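Local coordinates for DR2417 (Deinococcus radiodurans, PDB 4XWW), which probably degrades and matures RNA as a metal-dependent 5'-3' exonuclease, possibly also cutting internally, and belongs to the metallo-beta-lactamase superfamily, at residues G40-V45 with Q142-E147; I63-D68 with P94-R99; D75-W80 with P101-Y106; P396-P401 with V435-D440. One frame throughout, in Å; residues are numbered along the deposited sequence. Where two conformers were deposited one is given.

Overall arrangement
Contacts 1 to 3 lie within the metallo-beta-lactamase region, and contact 4 is formed by later segments whose strands join the same two large sheets. Contact 2 and contact 3 are nested inside the loop that contact 1 closes, and their segments alternate along the sequence; contact 4 follows later in the chain, after contact 1 has closed. Contacts 1 and 3 lie about 10 Å apart, centre to centre, and share one mixed sheet, where strands 42-46 and 77-82 are neighbours. The centres of contacts 2 and 3 are about 14 Å apart, yet Phe97 and Trp80 touch. Contacts 1 and 4, about 17 Å apart between centres, both bridge the two large sheets of the sandwich, so that segments distant in sequence join in one layered body.

Contact 1. Residues G40-V45 with Q142-E147; sequences GDEIVV and QSFVAE
The carboxylate of Glu42 takes two backbone N-H groups in succession from the turn that leads into strand 144-150. Its OE2 accepts a hydrogen bond from Gln142 N at 2.7 Å that is almost straight (175°), while OE1 receives Ser143 N at 2.9 Å with a more bent 143°. Both oxygens use their syn lone pairs, so the two amides enter the fork of the carboxylate. Beyond CG the Glu42 chain runs out extended and spans the gap to the turn. The aliphatic part of Gln142 lies beside the same group, its CG 3.4 Å from Glu42 OE2.

Further in, contact becomes apolar. Val44 lays CG2 over one face of the Phe144 ring, 3.9 Å from the ring centroid and 29° off its normal, a CH-pi contact. Glu42 O sits at the edge of the same ring, 3.7 Å from Phe144 CE2. Tyr39 of strand 34-39 also packs on Phe144, and Phe140 on Val44.

The contact joins two sheets of the metallo-beta-lactamase sandwich, apolar between the layers and polar at the margin: a buried valine-phenylalanine pair, and beside it a carboxylate whose two oxygens hold successive turn amides and probably fix the turn's orientation.

Contact 2. Residues I63-D68 with P94-R99; sequences IVPRID and PYIFAR
Ile67 and Ile96 form the close-packed centre of this contact, with Ile67 CG2 3.9 Å from Ile96 CG1 and the two side chains crossing at a slant. At chi1 57°, Ile67 places CG1 between its backbone N and carbonyl carbon, which leaves CG2 beside the N and facing the helix. The tip of the same Ile96 branch, CD1, lies 4.2 Å from Pro65 CD, the two groups meeting roughly at right angles. Earlier in the strand, Val64 CG1 approaches Tyr95 CD1 to 3.8 Å, at a slant to the ring, while Phe122 of helix 109-122 meets the same ring edge to face.

The other end is looser and faces solvent. There Ile67 CD1 reaches Arg99 CB at 4.1 Å, so the arginine contributes the root of its chain. Its guanidinium extends past the isoleucine, with Arg99 NH1 6.7 Å from Asp68 OD1, an opposite charge too distant for a salt bridge. Asp68 instead pairs with Arg66 of its own segment.

Ile67, at the N-cap of helix 68-72, packs the strand-to-helix connection against helix 93-97. Val64 pairs with Val453 in a small antiparallel sheet, whose edge strand 62-65 is thus joined to helix 93-97. This is apolar strand-helix packing on the flank of the metallo-beta-lactamase metal centre: the Pro65 side chain lies about 12 Å from a bound zinc ion.

Contact 3. Residues D75-W80 with P101-Y106; sequences DKIKGW and PRVPVY
Trp80 and Val105 form a parallel bridge between strands 77-82 and 104-107, whose short segments make an angle of 31°. Trp80 N is hydrogen-bonded to Pro104 O at 2.8 Å, and Tyr106 N to Trp80 O at 2.9 Å. Trp80 and Val105 start from the same face of the sheet, and Val105 CG2 meets Trp80 CB at 4.0 Å. The indole then leads off from the partner strand, but its edge at Trp80 CE3 is met by Val103 CG2, 3.9 Å away. Val103 is well placed for this because its chi1 of -60° sets CG2 between backbone N and carbonyl carbon, while CG1 lies 3.6 Å from Ile77 O. Gly79 lets the chains close up: its CA stands 3.2 Å from Pro104 O, and its backbone angles suit glycine. The ring of Tyr106 presents its edge to Trp80 O.

With helices 87-90 and 93-97 between them in the chain, the two strands form a beta-alpha-beta crossover within the large mixed sheet. On one side strand 42-46 pairs with strand 77-82, on the other strand 128-131 pairs with strand 104-107. Phe97 of helix 93-97 meets the indole edge to face, Asp47 O accepts Trp80 NE1, and Arg130 hydrogen-bonds the Tyr106 hydroxyl.

Contact 4. Residues P396-P401 with V435-D440; sequences PKFFLP and VNLGPD
The ammonium of Lys397 is gripped at the turn after strand 433-438 by two oxygens, Pro439 O at 2.6 Å from NZ and Asp440 OD1 at 2.8 Å from NZ. The Pro439 bond lies in the carbonyl plane, on a lone pair, with a C=O...N angle of 139°. Asp440 OD1 is approached differently, from its anti side and 32° out of the carboxylate plane; this bond is also a salt bridge. Lys424 forms a second salt bridge to Asp440 OD1, so one carboxylate oxygen probably balances two lysine charges. The Lys397 chain is extended throughout, with CG anti to the backbone N, and this carries NZ across to the turn. On its way, Lys397 CG lies over the centre of one face of the Phe398 ring.

Below this charged pair the contact is apolar. Phe398 CD2 packs on Leu437 CD1 at 3.7 Å, and its ring edge faces the carbonyl of Gly438, with Phe398 CE2 3.8 Å from Gly438 O. Leu400 CD1 and Val435 CG1 touch more loosely, at 4.4 Å. Phe442 of strand 441-447 stacks on Phe398 and also contacts Leu400, Val435 and Leu437.

Strands 398-402 and 433-438 belong to different sheets, with short-segment axes 10.2 Å apart at closest approach and 151° between their directions: face-to-face packing of a beta sandwich, as in the metallo-beta-lactamase fold.

Contact 1. Residues G40-V45 with Q142-E147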
loop_
_atom_site.group_PDB
_atom_site.type_symbol
_atom_site.label_atom_id
_atom_site.label_comp_id
_atom_site.label_asym_id
_atom_site.label_seq_id
_atom_site.Cartn_x
_atom_site.Cartn_y
_atom_site.Cartn_z
ATOM N N GLY A 40 36.815 -4.095 23.402
ATOM C CA GLY A 40 38.116 -3.449 23.396
ATOM C C GLY A 40 38.356 -2.839 22.032
ATOM O O GLY A 40 37.515 -2.090 21.536
ATOM N N ASP A 41 39.482 -3.180 21.409
ATOM C CA ASP A 41 39.787 -2.632 20.092
ATOM C C ASP A 41 39.556 -3.645 18.968
ATOM O O ASP A 41 40.196 -3.585 17.918
ATOM C CB ASP A 41 41.221 -2.114 20.051
ATOM C CG ASP A 41 41.384 -0.802 20.805
ATOM O OD1 ASP A 41 40.359 -0.134 21.078
ATOM O OD2 ASP A 41 42.538 -0.433 21.114
ATOM N N GLU A 42 38.636 -4.574 19.193
ATOM C CA GLU A 42 38.289 -5.549 18.170
ATOM C C GLU A 42 36.823 -5.433 17.794
ATOM O O GLU A 42 35.954 -5.268 18.651
ATOM C CB GLU A 42 38.606 -6.975 18.637
ATOM C CG GLU A 42 40.099 -7.221 18.880
ATOM C CD GLU A 42 40.396 -8.655 19.307
ATOM O OE1 GLU A 42 39.447 -9.388 19.659
ATOM O OE2 GLU A 42 41.586 -9.048 19.295
ATOM N N ILE A 43 36.558 -5.539 16.499
ATOM C CA ILE A 43 35.196 -5.521 16.006
ATOM C C ILE A 43 34.911 -6.708 15.099
ATOM O O ILE A 43 35.715 -7.046 14.243
ATOM C CB ILE A 43 34.900 -4.208 15.243
ATOM C CG1 ILE A 43 34.724 -3.064 16.246
ATOM C CG2 ILE A 43 33.671 -4.366 14.352
ATOM C CD1 ILE A 43 34.701 -1.667 15.614
ATOM N N VAL A 44 33.754 -7.330 15.298
ATOM C CA VAL A 44 33.208 -8.283 14.343
ATOM C C VAL A 44 31.912 -7.692 13.805
ATOM O O VAL A 44 31.115 -7.162 14.578
ATOM C CB VAL A 44 32.942 -9.649 14.992
ATOM C CG1 VAL A 44 32.428 -10.647 13.954
ATOM C CG2 VAL A 44 34.218 -10.172 15.658
ATOM N N VAL A 45 31.706 -7.766 12.494
ATOM C CA VAL A 45 30.458 -7.252 11.895
ATOM C C VAL A 45 29.620 -8.415 11.376
ATOM O O VAL A 45 30.161 -9.405 10.884
ATOM C CB VAL A 45 30.742 -6.263 10.740
ATOM C CG1 VAL A 45 29.438 -5.530 10.305
ATOM C CG2 VAL A 45 31.792 -5.238 11.149
ATOM N N GLN A 142 41.455 -11.726 19.481
ATOM C CA GLN A 142 41.614 -12.382 20.774
ATOM C C GLN A 142 40.312 -12.660 21.507
ATOM O O GLN A 142 40.256 -13.581 22.326
ATOM C CB GLN A 142 42.496 -11.527 21.689
ATOM C CG GLN A 142 43.750 -11.010 21.034
ATOM C CD GLN A 142 44.637 -12.132 20.545
ATOM O OE1 GLN A 142 45.114 -12.950 21.335
ATOM N NE2 GLN A 142 44.854 -12.188 19.235
ATOM N N SER A 143 39.276 -11.866 21.221
ATOM C CA SER A 143 38.117 -11.767 22.101
ATOM C C SER A 143 36.875 -12.511 21.620
ATOM O O SER A 143 35.947 -12.727 22.396
ATOM C CB SER A 143 37.748 -10.287 22.315
ATOM O OG SER A 143 38.778 -9.577 22.982
ATOM N N PHE A 144 36.861 -12.894 20.347
ATOM C CA PHE A 144 35.656 -13.432 19.726
ATOM C C PHE A 144 35.844 -14.807 19.099
ATOM O O PHE A 144 36.796 -15.034 18.344
ATOM C CB PHE A 144 35.154 -12.485 18.633
ATOM C CG PHE A 144 34.676 -11.161 19.136
ATOM C CD1 PHE A 144 33.438 -11.045 19.745
ATOM C CD2 PHE A 144 35.436 -10.020 18.950
ATOM C CE1 PHE A 144 32.982 -9.816 20.187
ATOM C CE2 PHE A 144 34.982 -8.787 19.387
ATOM C CZ PHE A 144 33.752 -8.687 20.004
ATOM N N VAL A 145 34.913 -15.709 19.396
ATOM C CA VAL A 145 34.764 -16.948 18.643
ATOM C C VAL A 145 33.303 -17.125 18.238
ATOM O O VAL A 145 32.399 -16.971 19.076
ATOM C CB VAL A 145 35.232 -18.168 19.445
ATOM C CG1 VAL A 145 34.949 -19.448 18.677
ATOM C CG2 VAL A 145 36.717 -18.043 19.790
ATOM N N ALA A 146 33.064 -17.416 16.957
ATOM C CA ALA A 146 31.698 -17.591 16.462
ATOM C C ALA A 146 31.460 -19.028 16.021
ATOM O O ALA A 146 32.267 -19.587 15.282
ATOM C CB ALA A 146 31.422 -16.632 15.303
ATOM N N GLU A 147 30.350 -19.608 16.478
ATOM C CA GLU A 147 29.961 -20.965 16.130
ATOM C C GLU A 147 28.656 -20.960 15.338
ATOM O O GLU A 147 27.636 -20.465 15.822
ATOM C CB GLU A 147 29.797 -21.822 17.392
ATOM C CG GLU A 147 29.508 -23.296 17.066
ATOM C CD GLU A 147 29.252 -24.159 18.297
ATOM O OE1 GLU A 147 29.536 -23.708 19.421
ATOM O OE2 GLU A 147 28.740 -25.285 18.136
#

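Contact 2. Residues I63-D68 with P94-R99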
loop_
_atom_site.group_PDB
_atom_site.type_symbol
_atom_site.label_atom_id
_atom_site.label_comp_id
_atom_site.label_asym_id
_atom_site.label_seq_id
_atom_site.Cartn_x
_atom_site.Cartn_y
_atom_site.Cartn_z
ATOM N N ILE A 63 18.340 1.084 -0.631
ATOM C CA ILE A 63 18.866 1.822 0.506
ATOM C C ILE A 63 19.959 0.981 1.189
ATOM O O ILE A 63 19.778 -0.197 1.420
ATOM C CB ILE A 63 17.748 2.162 1.522
ATOM C CG1 ILE A 63 16.581 2.873 0.819
ATOM C CG2 ILE A 63 18.314 2.986 2.664
ATOM C CD1 ILE A 63 15.314 2.985 1.655
ATOM N N VAL A 64 21.080 1.599 1.515
ATOM C CA VAL A 64 22.161 0.884 2.180
ATOM C C VAL A 64 22.498 1.619 3.465
ATOM O O VAL A 64 22.134 2.781 3.618
ATOM C CB VAL A 64 23.390 0.753 1.264
ATOM C CG1 VAL A 64 23.037 -0.089 0.057
ATOM C CG2 VAL A 64 23.913 2.111 0.853
ATOM N N PRO A 65 23.181 0.945 4.408
ATOM C CA PRO A 65 23.395 1.584 5.710
ATOM C C PRO A 65 24.486 2.632 5.689
ATOM O O PRO A 65 25.449 2.515 4.926
ATOM C CB PRO A 65 23.806 0.414 6.629
ATOM C CG PRO A 65 23.570 -0.835 5.857
ATOM C CD PRO A 65 23.622 -0.459 4.398
ATOM N N ARG A 66 24.326 3.658 6.519
ATOM C CA ARG A 66 25.423 4.566 6.835
ATOM C C ARG A 66 26.487 3.792 7.590
ATOM O O ARG A 66 26.178 3.112 8.557
ATOM C CB ARG A 66 24.930 5.749 7.672
ATOM C CG ARG A 66 24.322 6.897 6.854
ATOM C CD ARG A 66 25.044 8.216 7.160
ATOM N NE ARG A 66 24.444 8.881 8.312
ATOM C CZ ARG A 66 25.080 9.718 9.125
ATOM N NH1 ARG A 66 24.430 10.263 10.144
ATOM N NH2 ARG A 66 26.358 10.009 8.929
ATOM N N ILE A 67 27.741 3.903 7.164
ATOM C CA ILE A 67 28.802 3.142 7.818
ATOM C C ILE A 67 29.858 4.049 8.424
ATOM O O ILE A 67 31.008 3.625 8.616
ATOM C CB ILE A 67 29.482 2.141 6.852
ATOM C CG1 ILE A 67 30.055 2.855 5.628
ATOM C CG2 ILE A 67 28.510 1.017 6.470
ATOM C CD1 ILE A 67 31.043 2.000 4.837
ATOM N N ASP A 68 29.465 5.286 8.742
ATOM C CA ASP A 68 30.352 6.231 9.431
ATOM C C ASP A 68 31.120 5.561 10.562
ATOM O O ASP A 68 32.328 5.772 10.716
ATOM C CB ASP A 68 29.569 7.409 10.016
ATOM C CG ASP A 68 28.743 8.140 8.982
ATOM O OD1 ASP A 68 28.090 7.471 8.156
ATOM O OD2 ASP A 68 28.736 9.390 9.004
ATOM N N PRO A 94 28.510 -4.777 -1.609
ATOM C CA PRO A 94 29.318 -4.083 -2.623
ATOM C C PRO A 94 29.658 -2.646 -2.229
ATOM O O PRO A 94 30.789 -2.191 -2.399
ATOM C CB PRO A 94 28.407 -4.091 -3.858
ATOM C CG PRO A 94 27.538 -5.259 -3.668
ATOM C CD PRO A 94 27.284 -5.353 -2.200
ATOM N N TYR A 95 28.671 -1.949 -1.680
ATOM C CA TYR A 95 28.847 -0.567 -1.249
ATOM C C TYR A 95 29.717 -0.454 0.001
ATOM O O TYR A 95 30.584 0.417 0.085
ATOM C CB TYR A 95 27.477 0.071 -1.013
ATOM C CG TYR A 95 26.570 -0.091 -2.213
ATOM C CD1 TYR A 95 25.756 -1.214 -2.347
ATOM C CD2 TYR A 95 26.559 0.855 -3.235
ATOM C CE1 TYR A 95 24.937 -1.372 -3.453
ATOM C CE2 TYR A 95 25.744 0.700 -4.344
ATOM C CZ TYR A 95 24.935 -0.414 -4.446
ATOM O OH TYR A 95 24.119 -0.574 -5.542
ATOM N N ILE A 96 29.498 -1.351 0.955
ATOM C CA ILE A 96 30.254 -1.365 2.205
ATOM C C ILE A 96 31.703 -1.856 1.998
ATOM O O ILE A 96 32.654 -1.179 2.418
ATOM C CB ILE A 96 29.525 -2.242 3.274
ATOM C CG1 ILE A 96 28.138 -1.660 3.601
ATOM C CG2 ILE A 96 30.410 -2.414 4.529
ATOM C CD1 ILE A 96 27.194 -2.619 4.293
ATOM N N PHE A 97 31.886 -3.010 1.354
ATOM C CA PHE A 97 33.239 -3.574 1.210
ATOM C C PHE A 97 34.163 -2.661 0.393
ATOM O O PHE A 97 35.367 -2.643 0.622
ATOM C CB PHE A 97 33.212 -4.969 0.561
ATOM C CG PHE A 97 32.712 -6.074 1.465
ATOM C CD1 PHE A 97 32.621 -5.896 2.840
ATOM C CD2 PHE A 97 32.350 -7.303 0.931
ATOM C CE1 PHE A 97 32.163 -6.921 3.666
ATOM C CE2 PHE A 97 31.886 -8.337 1.748
ATOM C CZ PHE A 97 31.799 -8.145 3.122
ATOM N N ALA A 98 33.611 -1.900 -0.552
ATOM C CA ALA A 98 34.442 -1.026 -1.388
ATOM C C ALA A 98 35.110 0.082 -0.576
ATOM O O ALA A 98 36.147 0.617 -0.980
ATOM C CB ALA A 98 33.617 -0.421 -2.518
ATOM N N ARG A 99 34.533 0.410 0.575
ATOM C CA ARG A 99 35.026 1.528 1.372
ATOM C C ARG A 99 35.848 1.100 2.595
ATOM O O ARG A 99 36.328 1.947 3.347
ATOM C CB ARG A 99 33.847 2.398 1.814
ATOM C CG ARG A 99 33.009 2.925 0.654
ATOM C CD ARG A 99 32.190 4.132 1.077
ATOM N NE ARG A 99 33.054 5.211 1.550
ATOM C CZ ARG A 99 32.624 6.308 2.167
ATOM N NH1 ARG A 99 31.329 6.481 2.395
ATOM N NH2 ARG A 99 33.494 7.229 2.562
#

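Contact 3. Residues D75-W80 with P101-Y106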
loop_
_atom_site.group_PDB
_atom_site.type_symbol
_atom_site.label_atom_id
_atom_site.label_comp_id
_atom_site.label_asym_id
_atom_site.label_seq_id
_atom_site.Cartn_x
_atom_site.Cartn_y
_atom_site.Cartn_z
ATOM N N ASP A 75 40.302 0.009 11.235
ATOM C CA ASP A 75 41.466 -0.776 11.634
ATOM C C ASP A 75 41.157 -1.824 12.692
ATOM O O ASP A 75 41.949 -2.737 12.910
ATOM C CB ASP A 75 42.572 0.144 12.158
ATOM C CG ASP A 75 43.246 0.918 11.058
ATOM O OD1 ASP A 75 43.139 0.497 9.886
ATOM O OD2 ASP A 75 43.890 1.942 11.363
ATOM N N LYS A 76 40.020 -1.681 13.363
ATOM C CA LYS A 76 39.664 -2.598 14.441
ATOM C C LYS A 76 38.854 -3.794 13.936
ATOM O O LYS A 76 38.701 -4.788 14.645
ATOM C CB LYS A 76 38.870 -1.859 15.526
ATOM C CG LYS A 76 39.644 -0.751 16.232
ATOM C CD LYS A 76 38.782 -0.088 17.293
ATOM C CE LYS A 76 39.521 1.088 17.927
ATOM N NZ LYS A 76 39.649 2.227 16.984
ATOM N N ILE A 77 38.352 -3.695 12.709
ATOM C CA ILE A 77 37.467 -4.724 12.163
ATOM C C ILE A 77 38.239 -6.018 11.902
ATOM O O ILE A 77 39.183 -6.043 11.105
ATOM C CB ILE A 77 36.788 -4.261 10.856
ATOM C CG1 ILE A 77 35.925 -3.017 11.090
ATOM C CG2 ILE A 77 35.914 -5.400 10.267
ATOM C CD1 ILE A 77 35.545 -2.312 9.818
ATOM N N LYS A 78 37.855 -7.080 12.604
ATOM C CA LYS A 78 38.583 -8.340 12.520
ATOM C C LYS A 78 37.986 -9.245 11.460
ATOM O O LYS A 78 38.653 -10.145 10.951
ATOM C CB LYS A 78 38.591 -9.052 13.871
ATOM C CG LYS A 78 39.397 -8.330 14.919
ATOM C CD LYS A 78 40.839 -8.159 14.453
ATOM C CE LYS A 78 41.511 -7.039 15.211
ATOM N NZ LYS A 78 42.896 -6.774 14.705
ATOM N N GLY A 79 36.724 -9.008 11.126
ATOM C CA GLY A 79 36.069 -9.848 10.144
ATOM C C GLY A 79 34.564 -9.741 10.112
ATOM O O GLY A 79 33.957 -8.965 10.854
ATOM N N TRP A 80 33.966 -10.561 9.250
ATOM C CA TRP A 80 32.562 -10.510 8.953
ATOM C C TRP A 80 31.938 -11.895 9.048
ATOM O O TRP A 80 32.572 -12.894 8.688
ATOM C CB TRP A 80 32.353 -9.949 7.542
ATOM C CG TRP A 80 31.408 -8.770 7.441
ATOM C CD1 TRP A 80 30.036 -8.805 7.462
ATOM C CD2 TRP A 80 31.765 -7.392 7.282
ATOM N NE1 TRP A 80 29.526 -7.536 7.332
ATOM C CE2 TRP A 80 30.566 -6.651 7.212
ATOM C CE3 TRP A 80 32.985 -6.711 7.186
ATOM C CZ2 TRP A 80 30.547 -5.263 7.058
ATOM C CZ3 TRP A 80 32.963 -5.327 7.034
ATOM C CH2 TRP A 80 31.750 -4.623 6.970
ATOM N N PRO A 101 38.797 -1.889 4.600
ATOM C CA PRO A 101 39.896 -2.840 4.396
ATOM C C PRO A 101 39.411 -4.248 4.055
ATOM O O PRO A 101 38.318 -4.638 4.472
ATOM C CB PRO A 101 40.600 -2.857 5.757
ATOM C CG PRO A 101 40.324 -1.517 6.328
ATOM C CD PRO A 101 38.921 -1.208 5.903
ATOM N N ARG A 102 40.204 -4.998 3.301
ATOM C CA ARG A 102 39.880 -6.400 3.060
ATOM C C ARG A 102 40.086 -7.185 4.358
ATOM O O ARG A 102 41.172 -7.189 4.923
ATOM C CB ARG A 102 40.731 -6.972 1.936
ATOM C CG ARG A 102 40.480 -6.315 0.587
ATOM C CD ARG A 102 39.002 -6.327 0.228
ATOM N NE ARG A 102 38.774 -5.923 -1.153
ATOM C CZ ARG A 102 38.436 -4.695 -1.524
ATOM N NH1 ARG A 102 38.280 -3.743 -0.612
ATOM N NH2 ARG A 102 38.249 -4.422 -2.808
ATOM N N VAL A 103 39.018 -7.819 4.826
ATOM C CA VAL A 103 39.022 -8.596 6.063
ATOM C C VAL A 103 38.378 -9.951 5.780
ATOM O O VAL A 103 37.668 -10.110 4.781
ATOM C CB VAL A 103 38.251 -7.862 7.209
ATOM C CG1 VAL A 103 38.888 -6.508 7.504
ATOM C CG2 VAL A 103 36.746 -7.703 6.861
ATOM N N PRO A 104 38.615 -10.940 6.658
ATOM C CA PRO A 104 37.968 -12.228 6.396
ATOM C C PRO A 104 36.435 -12.165 6.501
ATOM O O PRO A 104 35.875 -11.543 7.417
ATOM C CB PRO A 104 38.578 -13.149 7.474
ATOM C CG PRO A 104 39.919 -12.515 7.790
ATOM C CD PRO A 104 39.626 -11.039 7.731
ATOM N N VAL A 105 35.772 -12.784 5.522
ATOM C CA VAL A 105 34.317 -12.805 5.429
ATOM C C VAL A 105 33.821 -14.250 5.410
ATOM O O VAL A 105 34.089 -14.987 4.465
ATOM C CB VAL A 105 33.838 -12.071 4.163
ATOM C CG1 VAL A 105 32.323 -12.059 4.064
ATOM C CG2 VAL A 105 34.402 -10.645 4.122
ATOM N N TYR A 106 33.106 -14.644 6.458
ATOM C CA TYR A 106 32.679 -16.032 6.634
ATOM C C TYR A 106 31.218 -16.274 6.283
ATOM O O TYR A 106 30.343 -15.496 6.667
ATOM C CB TYR A 106 32.910 -16.470 8.079
ATOM C CG TYR A 106 34.378 -16.496 8.442
ATOM C CD1 TYR A 106 35.147 -17.639 8.233
ATOM C CD2 TYR A 106 35.000 -15.372 8.965
ATOM C CE1 TYR A 106 36.501 -17.656 8.555
ATOM C CE2 TYR A 106 36.353 -15.383 9.283
ATOM C CZ TYR A 106 37.099 -16.526 9.071
ATOM O OH TYR A 106 38.445 -16.539 9.397
#

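Contact 4. Residues P396-P401 with V435-D440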
loop_
_atom_site.group_PDB
_atom_site.type_symbol
_atom_site.label_atom_id
_atom_site.label_comp_id
_atom_site.label_asym_id
_atom_site.label_seq_id
_atom_site.Cartn_x
_atom_site.Cartn_y
_atom_site.Cartn_z
ATOM N N PRO A 396 17.477 -16.880 28.153
ATOM C CA PRO A 396 18.527 -15.857 28.150
ATOM C C PRO A 396 18.396 -14.882 29.314
ATOM O O PRO A 396 17.290 -14.587 29.779
ATOM C CB PRO A 396 18.298 -15.139 26.820
ATOM C CG PRO A 396 16.818 -15.179 26.678
ATOM C CD PRO A 396 16.402 -16.544 27.197
ATOM N N LYS A 397 19.518 -14.360 29.775
ATOM C CA LYS A 397 19.467 -13.339 30.807
ATOM C C LYS A 397 18.949 -12.040 30.208
ATOM O O LYS A 397 18.114 -11.368 30.806
ATOM C CB LYS A 397 20.835 -13.128 31.448
ATOM C CG LYS A 397 20.821 -12.138 32.615
ATOM C CD LYS A 397 22.123 -12.239 33.441
ATOM C CE LYS A 397 22.040 -11.370 34.709
ATOM N NZ LYS A 397 23.325 -11.290 35.459
ATOM N N PHE A 398 19.427 -11.702 29.012
ATOM C CA PHE A 398 19.051 -10.438 28.384
ATOM C C PHE A 398 18.517 -10.683 26.976
ATOM O O PHE A 398 18.855 -11.689 26.357
ATOM C CB PHE A 398 20.252 -9.501 28.374
ATOM C CG PHE A 398 20.744 -9.149 29.763
ATOM C CD1 PHE A 398 19.875 -8.587 30.678
ATOM C CD2 PHE A 398 22.060 -9.384 30.145
ATOM C CE1 PHE A 398 20.312 -8.255 31.958
ATOM C CE2 PHE A 398 22.510 -9.063 31.427
ATOM C CZ PHE A 398 21.628 -8.493 32.336
ATOM N N PHE A 399 17.669 -9.793 26.470
ATOM C CA PHE A 399 16.991 -10.073 25.216
ATOM C C PHE A 399 16.890 -8.822 24.338
ATOM O O PHE A 399 16.452 -7.759 24.799
ATOM C CB PHE A 399 15.612 -10.673 25.534
ATOM C CG PHE A 399 14.754 -10.969 24.331
ATOM C CD1 PHE A 399 15.291 -11.510 23.175
ATOM C CD2 PHE A 399 13.390 -10.743 24.394
ATOM C CE1 PHE A 399 14.468 -11.788 22.078
ATOM C CE2 PHE A 399 12.565 -11.021 23.320
ATOM C CZ PHE A 399 13.102 -11.537 22.155
ATOM N N LEU A 400 17.314 -8.968 23.076
ATOM C CA LEU A 400 17.205 -7.927 22.057
ATOM C C LEU A 400 16.356 -8.403 20.891
ATOM O O LEU A 400 16.868 -9.016 19.957
ATOM C CB LEU A 400 18.577 -7.524 21.507
ATOM C CG LEU A 400 19.465 -6.523 22.233
ATOM C CD1 LEU A 400 20.740 -6.314 21.415
ATOM C CD2 LEU A 400 18.737 -5.203 22.411
ATOM N N PRO A 401 15.051 -8.113 20.930
ATOM C CA PRO A 401 14.225 -8.453 19.765
ATOM C C PRO A 401 14.662 -7.618 18.562
ATOM O O PRO A 401 14.859 -6.401 18.676
ATOM C CB PRO A 401 12.804 -8.116 20.229
ATOM C CG PRO A 401 12.996 -7.189 21.415
ATOM C CD PRO A 401 14.254 -7.643 22.071
ATOM N N VAL A 435 24.531 -0.751 22.728
ATOM C CA VAL A 435 23.966 -1.570 23.784
ATOM C C VAL A 435 25.111 -2.198 24.569
ATOM O O VAL A 435 25.889 -2.996 24.035
ATOM C CB VAL A 435 23.026 -2.656 23.232
ATOM C CG1 VAL A 435 22.416 -3.459 24.379
ATOM C CG2 VAL A 435 21.918 -2.014 22.378
ATOM N N ASN A 436 25.237 -1.816 25.835
ATOM C CA ASN A 436 26.316 -2.349 26.654
ATOM C C ASN A 436 25.933 -3.640 27.337
ATOM O O ASN A 436 24.891 -3.734 27.972
ATOM C CB ASN A 436 26.760 -1.324 27.690
ATOM C CG ASN A 436 27.904 -0.487 27.196
ATOM O OD1 ASN A 436 27.702 0.514 26.518
ATOM N ND2 ASN A 436 29.119 -0.916 27.495
ATOM N N LEU A 437 26.799 -4.635 27.211
ATOM C CA LEU A 437 26.484 -5.953 27.724
ATOM C C LEU A 437 27.622 -6.466 28.592
ATOM O O LEU A 437 28.773 -6.513 28.162
ATOM C CB LEU A 437 26.200 -6.922 26.569
ATOM C CG LEU A 437 25.883 -8.374 26.941
ATOM C CD1 LEU A 437 24.462 -8.473 27.442
ATOM C CD2 LEU A 437 26.102 -9.313 25.771
ATOM N N GLY A 438 27.281 -6.820 29.824
ATOM C CA GLY A 438 28.204 -7.467 30.733
ATOM C C GLY A 438 27.473 -8.575 31.461
ATOM O O GLY A 438 26.283 -8.776 31.245
ATOM N N PRO A 439 28.183 -9.311 32.327
ATOM C CA PRO A 439 27.558 -10.415 33.061
ATOM C C PRO A 439 26.285 -10.009 33.804
ATOM O O PRO A 439 25.372 -10.827 33.921
ATOM C CB PRO A 439 28.664 -10.837 34.035
ATOM C CG PRO A 439 29.913 -10.572 33.244
ATOM C CD PRO A 439 29.642 -9.270 32.537
ATOM N N ASP A 440 26.222 -8.767 34.281
ATOM C CA ASP A 440 25.008 -8.243 34.895
ATOM C C ASP A 440 24.739 -6.811 34.447
ATOM O O ASP A 440 24.255 -5.988 35.223
ATOM C CB ASP A 440 25.089 -8.295 36.423
ATOM C CG ASP A 440 23.721 -8.156 37.068
ATOM O OD1 ASP A 440 22.772 -8.756 36.522
ATOM O OD2 ASP A 440 23.583 -7.436 38.084
#